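Long-range contacts in amidohydrolase 2 (Bifidobacterium longum subsp. infantis, PDB 6UVZ), which probably acts as a hydrolase of the metallo-dependent hydrolase superfamily, its substrate not known: residues H12-D17 with V58-A63; R83-R88 with I97-I102. All coordinates share one frame; numbering follows the deposited sequence.

In the fold
Contacts 1 and 2 are neighbours in one parallel eight-stranded barrel. Contact 1 joins the end of the first strand, 7-13, to the chain leaving the second, 51-58. Contact 2 joins the third strand, 80-86, to the fourth, 101-103. Their centres are about 12 Å apart, and the two meet where the second and third strands run side by side: E59 CB lies 3.4 Å from M84 O. R103 of the fourth strand also forms a salt bridge with E59. Contact 1 contains H12 and H14, which probably belong to the metal site of this superfamily. Contact 2 is structural packing; a nonaethylene glycol, probably from crystallisation, lies about 6 Å from the A99 side chain.

Contact 1: H12-D17 with V58-A63; sequences HFHIWD and VEVDAA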
# COMPACT_ATOMS: atom_id res chain seq x y z
N HIS A 12 -1.41 -1.89 4.52
CA HIS A 12 -0.04 -1.96 4.00
C HIS A 12 0.90 -2.35 5.13
O HIS A 12 1.19 -1.52 6.00
CB HIS A 12 0.36 -0.62 3.39
CG HIS A 12 1.67 -0.64 2.67
ND1 HIS A 12 1.76 -0.58 1.29
CD2 HIS A 12 2.94 -0.72 3.13
CE1 HIS A 12 3.04 -0.62 0.94
NE2 HIS A 12 3.77 -0.70 2.03
N PHE A 13 1.39 -3.59 5.10
CA PHE A 13 2.40 -4.03 6.05
C PHE A 13 3.30 -5.05 5.36
O PHE A 13 2.95 -5.61 4.32
CB PHE A 13 1.78 -4.61 7.32
CG PHE A 13 1.33 -6.04 7.19
CD1 PHE A 13 2.15 -7.08 7.61
CD2 PHE A 13 0.09 -6.34 6.67
CE1 PHE A 13 1.73 -8.39 7.49
CE2 PHE A 13 -0.34 -7.65 6.55
CZ PHE A 13 0.49 -8.68 6.96
N HIS A 14 4.45 -5.30 5.97
CA HIS A 14 5.43 -6.24 5.43
C HIS A 14 5.88 -7.21 6.51
O HIS A 14 5.86 -6.89 7.70
CB HIS A 14 6.67 -5.51 4.87
CG HIS A 14 6.35 -4.43 3.88
ND1 HIS A 14 6.00 -4.70 2.58
CD2 HIS A 14 6.34 -3.08 4.00
CE1 HIS A 14 5.78 -3.57 1.94
NE2 HIS A 14 5.98 -2.57 2.78
N ILE A 15 6.29 -8.40 6.07
CA ILE A 15 6.96 -9.38 6.92
C ILE A 15 8.07 -10.02 6.10
O ILE A 15 7.95 -10.19 4.89
CB ILE A 15 6.01 -10.46 7.47
CG1 ILE A 15 5.27 -11.16 6.33
CG2 ILE A 15 5.03 -9.87 8.48
CD1 ILE A 15 4.41 -12.32 6.78
N TRP A 16 9.17 -10.37 6.77
CA TRP A 16 10.27 -11.04 6.10
C TRP A 16 11.15 -11.74 7.12
O TRP A 16 11.07 -11.48 8.33
CB TRP A 16 11.11 -10.06 5.26
CG TRP A 16 11.71 -8.93 6.04
CD1 TRP A 16 12.77 -9.00 6.90
CD2 TRP A 16 11.32 -7.55 6.00
NE1 TRP A 16 13.05 -7.76 7.42
CE2 TRP A 16 12.17 -6.85 6.88
CE3 TRP A 16 10.33 -6.84 5.32
CZ2 TRP A 16 12.06 -5.48 7.09
CZ3 TRP A 16 10.22 -5.48 5.53
CH2 TRP A 16 11.08 -4.81 6.41
N ASP A 17 11.99 -12.64 6.62
CA ASP A 17 12.97 -13.36 7.43
C ASP A 17 14.32 -13.25 6.72
O ASP A 17 14.48 -13.83 5.63
CB ASP A 17 12.56 -14.82 7.62
CG ASP A 17 13.46 -15.56 8.59
OD1 ASP A 17 14.32 -14.91 9.23
OD2 ASP A 17 13.31 -16.79 8.71
N VAL A 58 2.08 -6.62 1.43
CA VAL A 58 2.63 -6.04 0.21
C VAL A 58 4.00 -6.65 -0.01
O VAL A 58 4.74 -6.90 0.95
CB VAL A 58 2.72 -4.50 0.30
CG1 VAL A 58 3.17 -3.92 -1.03
CG2 VAL A 58 1.37 -3.92 0.71
N GLU A 59 4.34 -6.92 -1.27
CA GLU A 59 5.59 -7.59 -1.60
C GLU A 59 6.78 -6.80 -1.07
O GLU A 59 6.81 -5.57 -1.11
CB GLU A 59 5.70 -7.79 -3.11
CG GLU A 59 5.56 -6.53 -3.95
CD GLU A 59 6.89 -5.84 -4.19
OE1 GLU A 59 6.91 -4.59 -4.28
OE2 GLU A 59 7.91 -6.55 -4.29
N VAL A 60 7.77 -7.53 -0.55
CA VAL A 60 8.91 -6.93 0.12
C VAL A 60 10.11 -6.78 -0.83
O VAL A 60 11.24 -6.61 -0.37
CB VAL A 60 9.30 -7.72 1.38
CG1 VAL A 60 8.15 -7.72 2.37
CG2 VAL A 60 9.70 -9.14 1.01
N ASP A 61 9.87 -6.84 -2.14
CA ASP A 61 10.93 -6.72 -3.15
C ASP A 61 12.02 -7.76 -2.93
O ASP A 61 13.22 -7.46 -2.88
CB ASP A 61 11.51 -5.30 -3.16
CG ASP A 61 12.26 -4.98 -4.44
OD1 ASP A 61 11.60 -4.81 -5.48
OD2 ASP A 61 13.50 -4.90 -4.40
N ALA A 62 11.60 -9.02 -2.78
CA ALA A 62 12.52 -10.11 -2.54
C ALA A 62 13.26 -10.49 -3.82
O ALA A 62 12.81 -10.21 -4.94
CB ALA A 62 11.79 -11.32 -1.98
N ALA A 63 14.41 -11.13 -3.65
CA ALA A 63 15.21 -11.55 -4.80
C ALA A 63 14.55 -12.70 -5.55
O ALA A 63 14.55 -12.73 -6.78
CB ALA A 63 16.62 -11.93 -4.36
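V58 is tied to the segment H12-D17 by two hydrogen bonds. Its backbone N donates to F13 O at 3.2 Å. The second bond uses a side chain: H14 ND1 donates to V58 O at 3.0 Å. This donor comes from above the carbonyl plane, and the bond is bent, 145° at the hydrogen. The H14 ring gets there because CG stands beside the backbone N, opposite the carbonyl carbon (chi1 -53°). The bond helps fix the ring rotation. H12 and H14 form an H-x-H sequence at the end of the first strand, consistent with the metal-binding motif of the superfamily.

The apolar contacts come from two valines. V58 CG2 sits over one face of the H12 ring in a CH-pi contact, 3.7 Å from the centroid and offset toward the rim. V60 CG1 lies 3.7 Å from H14 CB. It also meets the edge of the W16 indole, 3.8 Å from CE3. A leucine in place of H14 would take away the second histidine of the H-x-H sequence and would probably leave V58 O without its side-chain donor.

Residues from other strands and the loops after them surround the contact. H12 ND1 is hydrogen-bonded to K190 NZ of strand 187-191, and the H12 ring meets H163, just after strand 159-161, edge-to-face. R103 of strand 101-103 touches H12 and V58, while E68 of helix 65-73 accepts a hydrogen bond from V60 N.

Contact 2: R83-R88 with I97-I102; sequences RMLQGR and INADGI
L85 lays its CD1 methyl against A99 CB, 3.7 Å away, and against the amide end of N98, with OD1 at 3.9 Å from CD1. The side chain of L85 crosses that of N98 at about a right angle. M84, a selenomethionine, points to the other side of the sheet. Its chain bends at chi2 (-68°), which brings SE back over the neighbouring strand to 3.5 Å from G101 CA. G101 puts no side chain in the way there. The terminal CE reaches D100 CB at 3.7 Å.

D100 bonds to both the backbone N and O of R83. The anti lone pair of D100 OD2 takes the hydrogen of R83 N at 3.1 Å. D100 N donates to R83 O at 3.0 Å. G101 N adds a weak bond to the same oxygen, so R83 O has two donors. A second weak bond runs from L85 N to G101 O at 3.3 Å. The guanidinium of R83 turns to other partners, L72 O and N75 O.

M84 pairs with G101 and L85 with I102, both in parallel register. L85 also touches D69 of helix 65-73, so its face looks out to the helices; M84, packed on V56, is on the opposite face. The third and fourth of eight parallel strands, in chain order, pair here as in the family's TIM barrel; their link has no helix.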
# COMPACT_ATOMS: atom_id res chain seq x y z
N ARG A 83 -3.05 -10.43 -0.15
CA ARG A 83 -1.64 -10.58 -0.49
C ARG A 83 -1.37 -9.85 -1.80
O ARG A 83 -1.94 -10.20 -2.84
CB ARG A 83 -1.25 -12.05 -0.61
CG ARG A 83 -1.25 -12.78 0.72
CD ARG A 83 -1.22 -14.28 0.53
NE ARG A 83 -1.28 -14.98 1.82
CZ ARG A 83 -2.40 -15.16 2.51
NH1 ARG A 83 -3.56 -14.69 2.05
NH2 ARG A 83 -2.37 -15.80 3.67
N MSE A 84 -0.51 -8.84 -1.74
CA MSE A 84 -0.13 -8.07 -2.93
C MSE A 84 1.27 -8.48 -3.38
O MSE A 84 2.26 -7.87 -2.98
CB MSE A 84 -0.18 -6.57 -2.64
CG MSE A 84 -1.52 -6.09 -2.11
SE MSE A 84 -2.94 -6.21 -3.44
CE MSE A 84 -4.22 -7.28 -2.43
N LEU A 85 1.34 -9.50 -4.22
CA LEU A 85 2.61 -10.02 -4.70
C LEU A 85 3.07 -9.24 -5.93
O LEU A 85 2.32 -8.47 -6.53
CB LEU A 85 2.47 -11.52 -5.00
CG LEU A 85 1.94 -12.31 -3.81
CD1 LEU A 85 1.74 -13.78 -4.14
CD2 LEU A 85 2.86 -12.15 -2.61
N GLN A 86 4.33 -9.45 -6.31
CA GLN A 86 4.94 -8.64 -7.35
C GLN A 86 4.75 -9.28 -8.73
O GLN A 86 4.49 -10.48 -8.86
CB GLN A 86 6.42 -8.42 -7.08
CG GLN A 86 7.26 -9.69 -7.00
CD GLN A 86 8.74 -9.39 -6.81
OE1 GLN A 86 9.43 -10.06 -6.05
NE2 GLN A 86 9.23 -8.37 -7.52
N GLY A 87 4.89 -8.45 -9.75
CA GLY A 87 4.75 -8.90 -11.13
C GLY A 87 4.97 -7.75 -12.08
O GLY A 87 5.10 -6.59 -11.66
N ARG A 88 5.01 -8.08 -13.36
CA ARG A 88 5.17 -7.10 -14.43
C ARG A 88 3.85 -6.97 -15.17
O ARG A 88 3.36 -7.94 -15.76
CB ARG A 88 6.29 -7.51 -15.39
CG ARG A 88 6.57 -6.50 -16.48
CD ARG A 88 7.81 -6.87 -17.29
NE ARG A 88 8.05 -5.94 -18.38
CZ ARG A 88 8.72 -4.80 -18.25
NH1 ARG A 88 9.22 -4.44 -17.07
NH2 ARG A 88 8.90 -4.00 -19.30
N ILE A 97 -1.32 -17.73 -8.27
CA ILE A 97 -2.69 -18.19 -8.15
C ILE A 97 -3.28 -17.87 -6.78
O ILE A 97 -4.51 -17.89 -6.61
CB ILE A 97 -2.77 -19.70 -8.46
CG1 ILE A 97 -4.21 -20.11 -8.79
CG2 ILE A 97 -2.22 -20.52 -7.31
CD1 ILE A 97 -4.34 -21.54 -9.26
N ASN A 98 -2.44 -17.57 -5.79
CA ASN A 98 -2.90 -17.20 -4.46
C ASN A 98 -2.84 -15.69 -4.22
O ASN A 98 -3.10 -15.25 -3.09
CB ASN A 98 -2.08 -17.92 -3.39
CG ASN A 98 -0.62 -17.52 -3.41
OD1 ASN A 98 -0.04 -17.28 -4.47
ND2 ASN A 98 -0.01 -17.45 -2.23
N ALA A 99 -2.51 -14.91 -5.24
CA ALA A 99 -2.34 -13.47 -5.09
C ALA A 99 -3.68 -12.76 -5.27
O ALA A 99 -4.43 -13.06 -6.20
CB ALA A 99 -1.32 -12.94 -6.09
N ASP A 100 -3.96 -11.81 -4.37
CA ASP A 100 -5.15 -10.98 -4.48
C ASP A 100 -4.92 -9.72 -5.30
O ASP A 100 -5.89 -9.08 -5.73
CB ASP A 100 -5.66 -10.60 -3.09
CG ASP A 100 -6.06 -11.80 -2.26
OD1 ASP A 100 -6.97 -12.54 -2.68
OD2 ASP A 100 -5.44 -12.02 -1.20
N GLY A 101 -3.66 -9.35 -5.53
CA GLY A 101 -3.33 -8.18 -6.32
C GLY A 101 -1.87 -8.20 -6.69
O GLY A 101 -1.12 -9.11 -6.31
N ILE A 102 -1.46 -7.18 -7.44
CA ILE A 102 -0.11 -7.10 -7.99
C ILE A 102 0.46 -5.72 -7.72
O ILE A 102 -0.24 -4.71 -7.81
CB ILE A 102 -0.11 -7.39 -9.51
CG1 ILE A 102 -0.51 -8.84 -9.78
CG2 ILE A 102 1.25 -7.10 -10.12
CD1 ILE A 102 0.46 -9.85 -9.20